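PDB 2J13: polysaccharide deacetylase from Bacillus anthracis, which probably removes acetyl groups from amino sugars of bacterial cell-wall peptidoglycan, as a zinc-binding family 4 carbohydrate esterase. Local coordinates for residues Phe86-His91 and Leu101-Glu106; His91-Gln96 and Thr133-Glu138. All blocks are in the same frame, centred on the assembly; numbering follows the deposited sequence. Where two conformers were deposited one is given.

Contact 1: residues Phe86-His91 and Leu101-Glu106; sequences FFVTGH and LRMKDE. With ZN (zinc ion), chain E.
Met103 of helix 97-105 lies across the aromatic ring of Phe86 on strand 84-88. The Met103 CG methylene sits over one face of the ring, 4.2 Å from its centroid and 24° off the normal. This is a CH-pi contact offset toward the rim. Met103 SD meets the same ring obliquely, 4.4 Å from the centroid, as a Met-aromatic contact. The Met103 chain is extended beyond CG (chi2 168°, chi3 -170°), which carries SD to Phe86 CB and sets CE beside the CB end of the ring, 3.8 Å from Phe86 CD2.

Apolar packing completes the join. Met103 SD is 3.6 Å from Phe86 CB and 4.3 Å from Val88 CG1. All three side chains are buried. Phe86 also meets the ring of Phe61 at nearly parallel planes and Leu74 and Leu77 of helix 70-80.

No hydrogen bond crosses between the segments. A salt bridge lies within 101-106: Arg102 grips Glu106 side-on, with NE to OE2 at 2.8 Å and NH2 to OE1 at 3.0 Å. Asp75 and Lys78 of helix 70-80 extend this charge network.

His91 takes no part in the packing. Its ND1 binds a zinc ion at 1.9 Å, with water 1 as a further ligand; His113 and His117 bind a separate zinc.

The contact packs a helix of a beta-alpha-beta crossover on its first strand: strand 84-88 leads through helices 90-95 and 97-105 to the adjacent parallel strand 109-112, in the distorted (beta/alpha) barrel known for family 4 carbohydrate esterases.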
ATOM      1  N   PHE A  86       2.647   2.474  -4.486  1.00 16.93           N
ATOM      2  CA  PHE A  86       1.712   3.583  -4.356  1.00 17.43           C
ATOM      3  C   PHE A  86       0.310   2.994  -4.506  1.00 17.22           C
ATOM      4  O   PHE A  86      -0.049   2.510  -5.591  1.00 17.03           O
ATOM      5  CB  PHE A  86       1.947   4.625  -5.454  1.00 18.99           C
ATOM      6  CG  PHE A  86       3.284   5.323  -5.342  1.00 20.01           C
ATOM      7  CD1 PHE A  86       4.411   4.754  -5.885  1.00 21.24           C
ATOM      8  CD2 PHE A  86       3.392   6.514  -4.657  1.00 20.34           C
ATOM      9  CE1 PHE A  86       5.648   5.372  -5.751  1.00 21.67           C
ATOM     10  CE2 PHE A  86       4.641   7.167  -4.544  1.00 19.93           C
ATOM     11  CZ  PHE A  86       5.752   6.576  -5.119  1.00 20.92           C
ATOM     12  N   PHE A  87      -0.457   3.041  -3.416  1.00 16.17           N
ATOM     13  CA  PHE A  87      -1.837   2.561  -3.397  1.00 16.05           C
ATOM     14  C   PHE A  87      -2.726   3.702  -3.806  1.00 16.75           C
ATOM     15  O   PHE A  87      -2.884   4.648  -3.062  1.00 19.63           O
ATOM     16  CB  PHE A  87      -2.223   2.054  -1.981  1.00 16.01           C
ATOM     17  CG  PHE A  87      -1.546   0.794  -1.615  1.00 15.29           C
ATOM     18  CD1 PHE A  87      -2.061  -0.428  -1.994  1.00 15.92           C
ATOM     19  CD2 PHE A  87      -0.383   0.812  -0.820  1.00 15.59           C
ATOM     20  CE1 PHE A  87      -1.392  -1.622  -1.666  1.00 16.27           C
ATOM     21  CE2 PHE A  87       0.281  -0.373  -0.532  1.00 17.44           C
ATOM     22  CZ  PHE A  87      -0.247  -1.600  -0.936  1.00 17.27           C
ATOM     23  N   VAL A  88      -3.282   3.621  -5.013  1.00 17.13           N
ATOM     24  CA  VAL A  88      -4.031   4.731  -5.641  1.00 17.47           C
ATOM     25  C   VAL A  88      -5.552   4.539  -5.623  1.00 17.72           C
ATOM     26  O   VAL A  88      -6.046   3.416  -5.714  1.00 17.37           O
ATOM     27  CB  VAL A  88      -3.562   4.976  -7.124  1.00 18.73           C
ATOM     28  CG1 VAL A  88      -2.038   5.253  -7.140  1.00 18.33           C
ATOM     29  CG2 VAL A  88      -3.937   3.790  -7.998  1.00 18.49           C
ATOM     30  N   THR A  89      -6.282   5.643  -5.509  1.00 19.23           N
ATOM     31  CA  THR A  89      -7.734   5.612  -5.675  1.00 20.44           C
ATOM     32  C   THR A  89      -8.147   5.993  -7.112  1.00 22.57           C
ATOM     33  O   THR A  89      -7.343   6.460  -7.902  1.00 22.90           O
ATOM     34  CB  THR A  89      -8.417   6.582  -4.724  1.00 21.50           C
ATOM     35  OG1 THR A  89      -8.080   7.940  -5.061  1.00 22.34           O
ATOM     36  CG2 THR A  89      -8.060   6.278  -3.240  1.00 20.68           C
ATOM     37  N   GLY A  90      -9.423   5.848  -7.423  1.00 24.63           N
ATOM     38  CA  GLY A  90      -9.955   6.290  -8.728  1.00 25.99           C
ATOM     39  C   GLY A  90      -9.864   7.787  -8.967  1.00 27.68           C
ATOM     40  O   GLY A  90      -9.545   8.218 -10.090  1.00 29.69           O
ATOM     41  N   HIS A  91     -10.102   8.592  -7.932  1.00 28.74           N
ATOM     42  CA  HIS A  91      -9.973  10.039  -8.027  1.00 30.18           C
ATOM     43  C   HIS A  91      -8.550  10.414  -8.372  1.00 29.70           C
ATOM     44  O   HIS A  91      -8.291  11.255  -9.220  1.00 30.00           O
ATOM     45  CB  HIS A  91     -10.363  10.705  -6.704  1.00 32.01           C
ATOM     46  CG  HIS A  91     -10.146  12.194  -6.668  1.00 36.33           C
ATOM     47  ND1 HIS A  91     -11.017  13.092  -7.256  1.00 39.39           N
ATOM     48  CD2 HIS A  91      -9.176  12.940  -6.090  1.00 38.21           C
ATOM     49  CE1 HIS A  91     -10.583  14.322  -7.055  1.00 40.62           C
ATOM     50  NE2 HIS A  91      -9.470  14.260  -6.349  1.00 41.10           N
ATOM     51  N   LEU A 101       1.797   7.447 -14.565  1.00 28.62           N
ATOM     52  CA  LEU A 101       2.715   6.957 -15.546  1.00 30.09           C
ATOM     53  C   LEU A 101       4.164   6.998 -15.059  1.00 29.99           C
ATOM     54  O   LEU A 101       4.938   6.119 -15.406  1.00 31.00           O
ATOM     55  CB  LEU A 101       2.522   7.737 -16.851  1.00 30.51           C
ATOM     56  CG  LEU A 101       1.182   7.365 -17.495  1.00 33.00           C
ATOM     57  CD1 LEU A 101       0.859   8.306 -18.642  1.00 36.46           C
ATOM     58  CD2 LEU A 101       1.240   5.931 -17.995  1.00 34.57           C
ATOM     59  N   ARG A 102       4.533   8.001 -14.276  1.00 30.06           N
ATOM     60  CA  ARG A 102       5.870   8.009 -13.634  1.00 29.25           C
ATOM     61  C   ARG A 102       6.031   6.812 -12.714  1.00 28.52           C
ATOM     62  O   ARG A 102       7.075   6.193 -12.630  1.00 27.43           O
ATOM     63  CB  ARG A 102       6.092   9.284 -12.815  1.00 29.81           C
ATOM     64  CG  ARG A 102       6.320  10.552 -13.648  1.00 31.46           C
ATOM     65  CD  ARG A 102       6.944  11.650 -12.851  1.00 32.00           C
ATOM     66  NE  ARG A 102       8.276  11.285 -12.384  1.00 31.60           N
ATOM     67  CZ  ARG A 102       8.955  11.955 -11.459  1.00 31.16           C
ATOM     68  NH1 ARG A 102       8.451  13.041 -10.906  1.00 31.97           N
ATOM     69  NH2 ARG A 102      10.152  11.537 -11.090  1.00 32.85           N
ATOM     70  N   MET A 103       4.984   6.479 -11.968  1.00 27.56           N
ATOM     71  CA  MET A 103       5.088   5.350 -11.067  1.00 27.11           C
ATOM     72  C   MET A 103       5.448   4.061 -11.816  1.00 28.09           C
ATOM     73  O   MET A 103       6.363   3.326 -11.422  1.00 28.50           O
ATOM     74  CB  MET A 103       3.779   5.208 -10.281  1.00 27.57           C
ATOM     75  CG  MET A 103       3.533   6.340  -9.288  1.00 25.57           C
ATOM     76  SD  MET A 103       1.806   6.236  -8.691  1.00 25.83           S
ATOM     77  CE  MET A 103       1.637   7.802  -7.808  1.00 27.86           C
ATOM     78  N   LYS A 104       4.760   3.807 -12.925  1.00 28.40           N
ATOM     79  CA  LYS A 104       5.002   2.596 -13.705  0.50 29.53           C
ATOM     80  C   LYS A 104       6.349   2.668 -14.426  1.00 29.75           C
ATOM     81  O   LYS A 104       7.099   1.704 -14.405  1.00 28.53           O
ATOM     82  CB  LYS A 104       3.870   2.357 -14.704  0.50 30.27           C
ATOM     83  CG  LYS A 104       4.049   1.132 -15.605  0.50 31.50           C
ATOM     84  CD  LYS A 104       4.615   1.509 -16.986  0.50 32.31           C
ATOM     85  CE  LYS A 104       4.525   0.379 -17.978  0.50 31.49           C
ATOM     86  NZ  LYS A 104       5.561  -0.675 -17.795  0.50 31.35           N
ATOM     87  N   ASP A 105       6.632   3.813 -15.017  1.00 30.60           N
ATOM     88  CA  ASP A 105       7.833   4.003 -15.842  1.00 32.77           C
ATOM     89  C   ASP A 105       9.106   3.973 -15.029  1.00 32.69           C
ATOM     90  O   ASP A 105      10.152   3.554 -15.543  1.00 33.82           O
ATOM     91  CB  ASP A 105       7.739   5.312 -16.635  1.00 33.88           C
ATOM     92  CG  ASP A 105       6.637   5.289 -17.699  1.00 37.85           C
ATOM     93  OD1 ASP A 105       6.133   4.190 -18.040  1.00 43.89           O
ATOM     94  OD2 ASP A 105       6.250   6.377 -18.190  1.00 42.57           O
ATOM     95  N   GLU A 106       9.037   4.393 -13.764  1.00 31.62           N
ATOM     96  CA  GLU A 106      10.233   4.445 -12.901  1.00 30.92           C
ATOM     97  C   GLU A 106      10.413   3.263 -11.933  1.00 30.35           C
ATOM     98  O   GLU A 106      11.179   3.347 -10.971  1.00 31.15           O
ATOM     99  CB  GLU A 106      10.288   5.790 -12.186  1.00 30.74           C
ATOM    100  CG  GLU A 106      10.271   6.948 -13.201  1.00 31.48           C
ATOM    101  CD  GLU A 106      10.087   8.325 -12.630  1.00 32.19           C
ATOM    102  OE1 GLU A 106      10.232   8.514 -11.399  1.00 31.67           O
ATOM    103  OE2 GLU A 106       9.830   9.259 -13.463  1.00 35.09           O
TER
HETATM  104 ZN    ZN E1239     -12.698  12.767  -7.962  1.00 57.55          ZN
HETATM  105  O   HOH W   1     -12.835  12.794 -10.264  1.00 64.53           O

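Contact 2: residues His91-Gln96 and Thr133-Glu138. With ZN (zinc ion), chain E.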
ATOM      1  N   HIS A  91     -10.102   8.592  -7.932  1.00 28.74           N
ATOM      2  CA  HIS A  91      -9.973  10.039  -8.027  1.00 30.18           C
ATOM      3  C   HIS A  91      -8.550  10.414  -8.372  1.00 29.70           C
ATOM      4  O   HIS A  91      -8.291  11.255  -9.220  1.00 30.00           O
ATOM      5  CB  HIS A  91     -10.363  10.705  -6.704  1.00 32.01           C
ATOM      6  CG  HIS A  91     -10.146  12.194  -6.668  1.00 36.33           C
ATOM      7  ND1 HIS A  91     -11.017  13.092  -7.256  1.00 39.39           N
ATOM      8  CD2 HIS A  91      -9.176  12.940  -6.090  1.00 38.21           C
ATOM      9  CE1 HIS A  91     -10.583  14.322  -7.055  1.00 40.62           C
ATOM     10  NE2 HIS A  91      -9.470  14.260  -6.349  1.00 41.10           N
ATOM     11  N   TYR A  92      -7.608   9.735  -7.735  1.00 27.51           N
ATOM     12  CA  TYR A  92      -6.211   9.989  -8.019  1.00 27.25           C
ATOM     13  C   TYR A  92      -5.878   9.617  -9.471  1.00 27.10           C
ATOM     14  O   TYR A  92      -5.272  10.410 -10.190  1.00 28.21           O
ATOM     15  CB  TYR A  92      -5.325   9.222  -7.039  1.00 26.03           C
ATOM     16  CG  TYR A  92      -3.919   9.755  -7.020  1.00 25.93           C
ATOM     17  CD1 TYR A  92      -2.982   9.269  -7.897  1.00 23.72           C
ATOM     18  CD2 TYR A  92      -3.549  10.744  -6.144  1.00 25.99           C
ATOM     19  CE1 TYR A  92      -1.704   9.771  -7.917  1.00 26.52           C
ATOM     20  CE2 TYR A  92      -2.275  11.266  -6.158  1.00 27.75           C
ATOM     21  CZ  TYR A  92      -1.353  10.752  -7.040  1.00 26.73           C
ATOM     22  OH  TYR A  92      -0.074  11.244  -7.101  1.00 28.96           O
ATOM     23  N   ILE A  93      -6.271   8.419  -9.918  1.00 26.77           N
ATOM     24  CA  ILE A  93      -6.002   7.980 -11.297  1.00 27.99           C
ATOM     25  C   ILE A  93      -6.560   8.970 -12.328  1.00 29.29           C
ATOM     26  O   ILE A  93      -5.866   9.328 -13.287  1.00 29.50           O
ATOM     27  CB  ILE A  93      -6.594   6.580 -11.607  1.00 28.25           C
ATOM     28  CG1 ILE A  93      -5.892   5.475 -10.810  1.00 28.43           C
ATOM     29  CG2 ILE A  93      -6.455   6.245 -13.106  1.00 29.46           C
ATOM     30  CD1 ILE A  93      -6.685   4.133 -10.774  1.00 28.27           C
ATOM     31  N   LYS A  94      -7.794   9.409 -12.126  1.00 30.43           N
ATOM     32  CA  LYS A  94      -8.455  10.286 -13.111  1.00 31.94           C
ATOM     33  C   LYS A  94      -7.813  11.673 -13.163  1.00 32.60           C
ATOM     34  O   LYS A  94      -7.786  12.316 -14.239  1.00 34.26           O
ATOM     35  CB  LYS A  94      -9.937  10.409 -12.780  1.00 32.77           C
ATOM     36  CG  LYS A  94     -10.719   9.101 -12.928  1.00 36.06           C
ATOM     37  CD  LYS A  94     -11.049   8.707 -14.372  1.00 41.07           C
ATOM     38  CE  LYS A  94     -12.129   9.594 -14.951  1.00 43.24           C
ATOM     39  NZ  LYS A  94     -12.625   9.122 -16.276  1.00 46.60           N
ATOM     40  N   THR A  95      -7.332  12.153 -12.021  1.00 31.29           N
ATOM     41  CA  THR A  95      -6.836  13.526 -11.896  1.00 31.26           C
ATOM     42  C   THR A  95      -5.317  13.663 -11.975  1.00 30.96           C
ATOM     43  O   THR A  95      -4.810  14.790 -12.098  1.00 30.79           O
ATOM     44  CB  THR A  95      -7.346  14.201 -10.611  1.00 31.78           C
ATOM     45  OG1 THR A  95      -6.855  13.529  -9.426  1.00 32.04           O
ATOM     46  CG2 THR A  95      -8.887  14.250 -10.605  1.00 31.63           C
ATOM     47  N   GLN A  96      -4.587  12.549 -11.918  1.00 30.10           N
ATOM     48  CA  GLN A  96      -3.115  12.599 -11.899  1.00 29.91           C
ATOM     49  C   GLN A  96      -2.486  11.546 -12.819  1.00 29.78           C
ATOM     50  O   GLN A  96      -1.536  10.848 -12.438  1.00 28.90           O
ATOM     51  CB  GLN A  96      -2.590  12.460 -10.455  1.00 30.19           C
ATOM     52  CG  GLN A  96      -3.176  13.454  -9.469  1.00 31.00           C
ATOM     53  CD  GLN A  96      -2.752  14.912  -9.703  1.00 31.52           C
ATOM     54  OE1 GLN A  96      -1.749  15.183 -10.375  1.00 33.21           O
ATOM     55  NE2 GLN A  96      -3.498  15.856  -9.107  1.00 33.69           N
ATOM     56  N   THR A 133     -12.471  -3.732  -8.618  1.00 21.33           N
ATOM     57  CA  THR A 133     -12.288  -4.074 -10.028  1.00 22.62           C
ATOM     58  C   THR A 133     -12.109  -2.836 -10.883  1.00 21.55           C
ATOM     59  O   THR A 133     -11.281  -2.853 -11.820  1.00 23.13           O
ATOM     60  CB  THR A 133     -13.468  -4.910 -10.555  1.00 24.19           C
ATOM     61  OG1 THR A 133     -13.586  -6.110  -9.758  1.00 26.10           O
ATOM     62  CG2 THR A 133     -13.220  -5.286 -12.024  1.00 27.37           C
ATOM     63  N   SER A 134     -12.829  -1.769 -10.596  1.00 21.49           N
ATOM     64  CA  SER A 134     -12.706  -0.539 -11.373  1.00 21.87           C
ATOM     65  C   SER A 134     -11.290   0.045 -11.332  1.00 20.59           C
ATOM     66  O   SER A 134     -10.757   0.469 -12.368  1.00 22.27           O
ATOM     67  CB  SER A 134     -13.742   0.497 -10.973  1.00 23.45           C
ATOM     68  OG  SER A 134     -13.639   0.868  -9.640  1.00 24.15           O
ATOM     69  N   VAL A 135     -10.675   0.078 -10.160  1.00 19.14           N
ATOM     70  CA  VAL A 135      -9.298   0.534 -10.037  1.00 19.52           C
ATOM     71  C   VAL A 135      -8.328  -0.392 -10.735  1.00 19.81           C
ATOM     72  O   VAL A 135      -7.405   0.077 -11.422  1.00 22.43           O
ATOM     73  CB  VAL A 135      -8.865   0.738  -8.527  1.00 18.09           C
ATOM     74  CG1 VAL A 135      -7.366   1.035  -8.377  1.00 20.64           C
ATOM     75  CG2 VAL A 135      -9.630   1.858  -7.913  1.00 20.99           C
ATOM     76  N   THR A 136      -8.486  -1.694 -10.571  1.00 20.21           N
ATOM     77  CA  THR A 136      -7.582  -2.659 -11.196  1.00 20.71           C
ATOM     78  C   THR A 136      -7.581  -2.504 -12.709  1.00 21.12           C
ATOM     79  O   THR A 136      -6.537  -2.373 -13.334  1.00 22.00           O
ATOM     80  CB  THR A 136      -7.907  -4.093 -10.798  1.00 21.25           C
ATOM     81  OG1 THR A 136      -7.599  -4.253  -9.397  1.00 20.15           O
ATOM     82  CG2 THR A 136      -7.080  -5.095 -11.607  1.00 20.85           C
ATOM     83  N   GLU A 137      -8.774  -2.453 -13.261  1.00 21.67           N
ATOM     84  CA  GLU A 137      -8.907  -2.289 -14.722  1.00 24.53           C
ATOM     85  C   GLU A 137      -8.342  -0.942 -15.177  1.00 23.62           C
ATOM     86  O   GLU A 137      -7.676  -0.857 -16.239  1.00 24.57           O
ATOM     87  CB  GLU A 137     -10.373  -2.437 -15.116  1.00 25.22           C
ATOM     88  CG  GLU A 137     -10.914  -3.838 -14.862  1.00 28.51           C
ATOM     89  CD  GLU A 137     -12.362  -4.035 -15.290  1.00 30.37           C
ATOM     90  OE1 GLU A 137     -13.063  -3.058 -15.614  1.00 36.43           O
ATOM     91  OE2 GLU A 137     -12.790  -5.211 -15.261  1.00 39.08           O
ATOM     92  N   GLU A 138      -8.583   0.125 -14.427  1.00 22.95           N
ATOM     93  CA  GLU A 138      -8.051   1.446 -14.775  1.00 23.89           C
ATOM     94  C   GLU A 138      -6.520   1.480 -14.695  1.00 22.96           C
ATOM     95  O   GLU A 138      -5.857   2.029 -15.604  1.00 23.52           O
ATOM     96  CB  GLU A 138      -8.670   2.521 -13.903  1.00 25.47           C
ATOM     97  CG  GLU A 138      -8.618   3.906 -14.413  1.00 28.83           C
ATOM     98  CD  GLU A 138      -9.601   4.171 -15.591  1.00 32.91           C
ATOM     99  OE1 GLU A 138     -10.708   3.559 -15.665  1.00 36.03           O
ATOM    100  OE2 GLU A 138      -9.264   5.011 -16.442  1.00 36.81           O
TER
HETATM  101 ZN    ZN E1239     -12.698  12.767  -7.962  1.00 57.55          ZN
HETATM  102  O   HOH W   1     -12.835  12.794 -10.264  1.00 64.53           O
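Ile93 points from helix 90-95 toward helix 125-143, where its CG2 meets Glu138 alone and its CD1 touches both Val135 and Glu138. The CG2 methyl approaches the aliphatic part of Glu138, with CG2 3.4 Å from Glu138 CG, a close packing distance. The other branch ends at CD1, which lies 4.0 Å from Val135 CG1 and also near Glu138 CB. The Ile93 side chain runs at a slant to both partners.

A chi1 of -159° puts Glu138 CG anti to the backbone N and against Ile93 CG2. The bend at chi2 (73°) then turns the chain beyond CG. Lys94 NZ is 5.3 Å from Glu138 OE2, too far for a salt bridge, though the opposite charges may attract weakly. No hydrogen bond joins the two segments.

Within 91-96, His91 O takes two bonds from Thr95, the backbone N on one side of the carbonyl plane and OG1 on the other. The OG1 bond is 2.7 Å. Thr95 CG2 lies over one face of the His91 ring, offset toward its rim.

The contact joins the short helix 90-95, just after strand 84-88, to the long helix 125-143. Ile93 and Tyr92 also pack on helix 97-105, through Leu100 and Leu99 respectively.

Contacts 1 and 2 have centres 9 Å apart and lie on the same side of the chain's centre. They share His91 and helix 90-95. Their segments alternate along the chain: 86-91 and 91-96 come first, then 101-106, then 133-138. The two contacts also touch directly. Val88 CG2 packs on Ile93 CG1, and Met103 CE packs on Tyr92 CE1. One strand-to-helix turn at 88-91 feeds both, so helices 97-105 and 125-143 pack round the same end of strand 84-88. Together they form continuous packing within the NodB homology region. His113 and His117, which bind another zinc ion, touch Thr89 between the strand and the shared helix.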